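Local atomic coordinates of proline dehydrogenase (Bradyrhizobium japonicum USDA 110, PDB entry 3HAZ), a protein that carries out both oxidative steps of proline breakdown to glutamate, pairing an FAD-dependent proline dehydrogenase with an NAD-dependent 1-pyrroline-5-carboxylate dehydrogenase in one chain. Residues Arg246-Ser251 / Ala830-Pro835; Arg269-Asp274 / Lys304-Phe309. All blocks are in the same frame, centred on the assembly; numbering follows the deposited sequence.

Contact 1: residues Arg246-Ser251 / Ala830-Pro835; sequences RFEAIS and ATHVGP
The imidazole of H832 has the carbonyl oxygen of A830 over one face and the guanidinium of R246 on the other side, NH1 lying 4.3 Å above the plane toward the rim; at the ring edge, near its plane, sits the carboxylate of E248. The guanidinium in turn has H832 NE2 over one of its faces and the E248 carboxyl group at its edge, and the two flat groups are inclined 55° to each other. R246 NH2 comes within 3.2 Å of H832 NE2 at an angle too poor for a hydrogen bond. H832 NE2 instead donates to E248 OE2 at 2.8 Å, in the ring plane and on the syn side of the acceptor. The opposite ring nitrogen, ND1, accepts a hydrogen bond from the backbone N of K822, so both nitrogens are engaged and the ring's rotation is fixed. R246 folds back at chi2 and chi3 (-61° and -52°) and grips E248 side-on: NE meets OE2 from above the carboxylate plane, while NH2 takes the syn lone pair of OE1 at 2.8 Å in a salt bridge. S251 OG donates to the anti lone pair of E248 OE2 at 2.7 Å, giving that oxygen three donors. This would be expected to keep E248 ionised. A water donates to both S251 OG and A830 O, bridging the two loops beside the ring. I250 adds its CD1 4.0 Å from H832 NE2, and its carbonyl oxygen receives a CA-H...O contact from A830. At its centre is a His-carboxylate hydrogen bond backed by an Arg-Glu salt bridge, away from the binding and active sites, joining the loop before helix 252-272 in the proline dehydrogenase part to a loop of the aldehyde dehydrogenase part.

Contact 2: residues Arg269-Asp274 / Lys304-Phe309; sequences RAKAHD and KGWDGF
K271 lays its backbone CA and the start of its side chain over one face of the W306 indole. The CA of K271 stands 3.7 Å from the centroid of the five-membered ring and only 9° off its normal, a CH-pi contact, and K271 CB follows at 3.6 Å from W306 CD2. With CG anti to the backbone N (chi1 168°), the lysine chain runs on past W306 CB until CE reaches 3.0 Å from the carbonyl oxygen of K304. Against the opposite face of the indole lie the backbone nitrogens of G308 and F309, so the ring is sandwiched between the helix end and its own loop. D274 OD1 comes to the edge, 3.4 Å from W306 CD1, while W306 NE1 donates to the carbonyl of L275. An alanine in place of W306 would probably open a gap beneath K271 and leave the L275 carbonyl without that donor. A270 CB adds a looser apolar touch at W306 CZ2, 4.2 Å away. D274, at positive phi, is the C' residue of the Schellman motif ending helix 252-272; a water links its OD1 to the backbone N of D307. No direct hydrogen bond joins 269-274 to 304-309, which implies that they are held mainly by aliphatic and aromatic overlap, with polar links at the margin.

Overall arrangement
The two contacts sit at opposite ends of helix 252-272: contact 1 uses the loop leading into it, contact 2 its last turn and the Schellman turn beyond. Their centres are 34 Å apart, and they do not touch. Contact 1 is a surface contact nearer the centre of the chain, bringing together the two catalytic parts across 579 residues; its chemistry is charged and directional. Contact 2 is partly buried and local, tying the helix end to the loop before strand 309-314 within the TIM-barrel part, through an indole face rather than ion pairs. In each, a single water bridges the segments, and neither lies at an annotated site.

Contact 1: residues Arg246-Ser251 / Ala830-Pro835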
# COMPACT_ATOMS: atom_id res chain seq x y z
N ARG A 246 47.54 25.92 15.22
CA ARG A 246 47.11 24.54 15.43
C ARG A 246 46.36 24.47 16.75
O ARG A 246 46.82 23.81 17.69
CB ARG A 246 48.29 23.55 15.48
CG ARG A 246 49.13 23.42 14.21
CD ARG A 246 48.36 22.94 12.99
NE ARG A 246 47.59 21.71 13.20
CZ ARG A 246 47.10 20.95 12.22
NH1 ARG A 246 47.35 21.26 10.96
NH2 ARG A 246 46.40 19.86 12.50
N PHE A 247 45.21 25.14 16.81
CA PHE A 247 44.37 25.13 18.00
C PHE A 247 43.53 23.86 18.01
O PHE A 247 42.43 23.81 17.44
CB PHE A 247 43.47 26.38 18.05
CG PHE A 247 42.66 26.49 19.32
CD1 PHE A 247 41.28 26.50 19.28
CD2 PHE A 247 43.29 26.56 20.55
CE1 PHE A 247 40.54 26.59 20.44
CE2 PHE A 247 42.56 26.65 21.72
CZ PHE A 247 41.18 26.67 21.66
N GLU A 248 44.06 22.83 18.66
CA GLU A 248 43.49 21.49 18.59
C GLU A 248 44.00 20.66 19.77
O GLU A 248 45.12 20.86 20.25
CB GLU A 248 43.91 20.81 17.28
CG GLU A 248 45.41 20.50 17.23
CD GLU A 248 45.91 20.13 15.84
OE1 GLU A 248 45.08 19.85 14.95
OE2 GLU A 248 47.14 20.11 15.64
N ALA A 249 43.18 19.70 20.20
CA ALA A 249 43.52 18.83 21.33
C ALA A 249 44.90 18.18 21.24
O ALA A 249 45.64 18.17 22.22
CB ALA A 249 42.44 17.77 21.51
N ILE A 250 45.25 17.62 20.08
CA ILE A 250 46.51 16.89 19.98
C ILE A 250 47.73 17.81 20.08
O ILE A 250 48.84 17.36 20.36
CB ILE A 250 46.62 16.01 18.71
CG1 ILE A 250 46.61 16.88 17.44
CG2 ILE A 250 45.51 14.96 18.69
CD1 ILE A 250 46.91 16.11 16.18
N SER A 251 47.53 19.10 19.85
CA SER A 251 48.61 20.07 20.02
C SER A 251 48.49 20.83 21.34
O SER A 251 49.04 21.92 21.50
CB SER A 251 48.65 21.04 18.84
OG SER A 251 48.96 20.36 17.63
N ALA A 830 51.16 14.39 19.24
CA ALA A 830 51.28 15.73 18.65
C ALA A 830 51.79 15.68 17.21
O ALA A 830 51.79 16.70 16.53
CB ALA A 830 52.18 16.60 19.51
N THR A 831 52.22 14.51 16.76
CA THR A 831 52.80 14.37 15.43
C THR A 831 51.76 14.45 14.33
O THR A 831 50.69 13.84 14.43
CB THR A 831 53.58 13.05 15.29
OG1 THR A 831 54.67 13.05 16.22
CG2 THR A 831 54.13 12.89 13.88
N HIS A 832 52.06 15.20 13.28
CA HIS A 832 51.18 15.35 12.14
C HIS A 832 51.69 14.53 10.98
O HIS A 832 50.92 13.97 10.20
CB HIS A 832 51.09 16.82 11.71
CG HIS A 832 50.37 17.70 12.69
ND1 HIS A 832 50.98 18.78 13.31
CD2 HIS A 832 49.10 17.67 13.14
CE1 HIS A 832 50.11 19.36 14.11
NE2 HIS A 832 48.96 18.72 14.03
N VAL A 833 53.02 14.46 10.86
CA VAL A 833 53.65 13.77 9.75
C VAL A 833 54.69 12.79 10.26
O VAL A 833 55.70 13.20 10.84
CB VAL A 833 54.33 14.75 8.80
CG1 VAL A 833 55.00 13.99 7.66
CG2 VAL A 833 53.32 15.77 8.26
N GLY A 834 54.43 11.51 10.06
CA GLY A 834 55.36 10.47 10.48
C GLY A 834 56.41 10.20 9.42
O GLY A 834 56.48 10.92 8.42
N PRO A 835 57.22 9.16 9.63
CA PRO A 835 58.31 8.87 8.68
C PRO A 835 57.78 8.22 7.42
O PRO A 835 56.69 7.66 7.43
CB PRO A 835 59.18 7.88 9.45
CG PRO A 835 58.27 7.22 10.42
CD PRO A 835 57.15 8.18 10.73
O HOH W 1 51.44 19.45 17.06

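Contact 2: residues Arg269-Asp274 / Lys304-Phe309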
# COMPACT_ATOMS: atom_id res chain seq x y z
N ARG A 269 45.43 44.45 27.91
CA ARG A 269 45.19 45.66 27.15
C ARG A 269 43.73 46.09 27.28
O ARG A 269 43.44 47.29 27.33
CB ARG A 269 45.53 45.43 25.68
CG ARG A 269 47.03 45.42 25.40
CD ARG A 269 47.33 44.69 24.10
NE ARG A 269 48.74 44.70 23.77
CZ ARG A 269 49.34 45.67 23.09
NH1 ARG A 269 48.65 46.72 22.67
NH2 ARG A 269 50.64 45.59 22.84
N ALA A 270 42.83 45.11 27.33
CA ALA A 270 41.41 45.38 27.53
C ALA A 270 41.16 45.88 28.95
O ALA A 270 40.40 46.82 29.16
CB ALA A 270 40.60 44.11 27.26
N LYS A 271 41.81 45.24 29.91
CA LYS A 271 41.70 45.64 31.31
C LYS A 271 42.08 47.11 31.49
O LYS A 271 41.41 47.85 32.20
CB LYS A 271 42.57 44.75 32.20
CG LYS A 271 42.74 45.29 33.62
CD LYS A 271 43.40 44.25 34.52
CE LYS A 271 43.58 44.77 35.94
NZ LYS A 271 44.76 45.66 36.07
N ALA A 272 43.17 47.52 30.84
CA ALA A 272 43.66 48.89 30.95
C ALA A 272 42.62 49.93 30.50
O ALA A 272 42.67 51.07 30.92
CB ALA A 272 44.97 49.06 30.20
N HIS A 273 41.69 49.52 29.63
CA HIS A 273 40.59 50.41 29.25
C HIS A 273 39.31 50.01 29.96
O HIS A 273 38.23 50.53 29.65
CB HIS A 273 40.37 50.43 27.74
CG HIS A 273 41.45 51.13 26.98
ND1 HIS A 273 41.83 52.43 27.25
CD2 HIS A 273 42.24 50.71 25.96
CE1 HIS A 273 42.80 52.78 26.43
NE2 HIS A 273 43.07 51.76 25.64
N ASP A 274 39.43 49.06 30.88
CA ASP A 274 38.29 48.55 31.64
C ASP A 274 37.16 48.09 30.72
O ASP A 274 36.01 48.48 30.91
CB ASP A 274 37.77 49.60 32.62
CG ASP A 274 36.87 49.01 33.69
OD1 ASP A 274 37.05 47.83 34.03
OD2 ASP A 274 35.98 49.74 34.19
N LYS A 304 43.64 40.69 38.15
CA LYS A 304 42.92 41.08 39.36
C LYS A 304 42.37 42.50 39.24
O LYS A 304 42.94 43.34 38.53
CB LYS A 304 43.85 41.01 40.58
CG LYS A 304 44.24 39.61 41.01
CD LYS A 304 45.34 39.67 42.08
CE LYS A 304 45.61 38.30 42.69
NZ LYS A 304 44.40 37.76 43.38
N GLY A 305 41.28 42.77 39.94
CA GLY A 305 40.72 44.11 40.01
C GLY A 305 40.08 44.58 38.72
O GLY A 305 40.06 45.77 38.42
N TRP A 306 39.55 43.63 37.94
CA TRP A 306 38.90 43.94 36.68
C TRP A 306 37.76 42.96 36.44
O TRP A 306 37.94 41.75 36.57
CB TRP A 306 39.91 43.90 35.54
CG TRP A 306 39.33 43.88 34.14
CD1 TRP A 306 38.48 44.80 33.60
CD2 TRP A 306 39.59 42.91 33.12
NE1 TRP A 306 38.18 44.46 32.30
CE2 TRP A 306 38.85 43.31 31.98
CE3 TRP A 306 40.37 41.76 33.05
CZ2 TRP A 306 38.87 42.57 30.79
CZ3 TRP A 306 40.39 41.03 31.87
CH2 TRP A 306 39.65 41.45 30.76
N ASP A 307 36.58 43.50 36.12
CA ASP A 307 35.36 42.69 36.06
C ASP A 307 34.88 42.40 34.63
O ASP A 307 33.75 41.94 34.43
CB ASP A 307 34.23 43.38 36.84
CG ASP A 307 34.57 43.61 38.31
OD1 ASP A 307 35.48 42.94 38.84
OD2 ASP A 307 33.91 44.47 38.94
N GLY A 308 35.72 42.66 33.63
CA GLY A 308 35.30 42.55 32.25
C GLY A 308 35.61 41.25 31.52
O GLY A 308 35.10 41.02 30.42
N PHE A 309 36.45 40.41 32.11
CA PHE A 309 36.84 39.16 31.47
C PHE A 309 35.68 38.19 31.44
O PHE A 309 34.88 38.14 32.37
CB PHE A 309 38.04 38.52 32.17
CG PHE A 309 38.57 37.30 31.46
CD1 PHE A 309 39.55 37.41 30.48
CD2 PHE A 309 38.08 36.03 31.76
CE1 PHE A 309 40.04 36.30 29.83
CE2 PHE A 309 38.56 34.91 31.10
CZ PHE A 309 39.54 35.05 30.13
O HOH W 2 36.38 46.33 36.14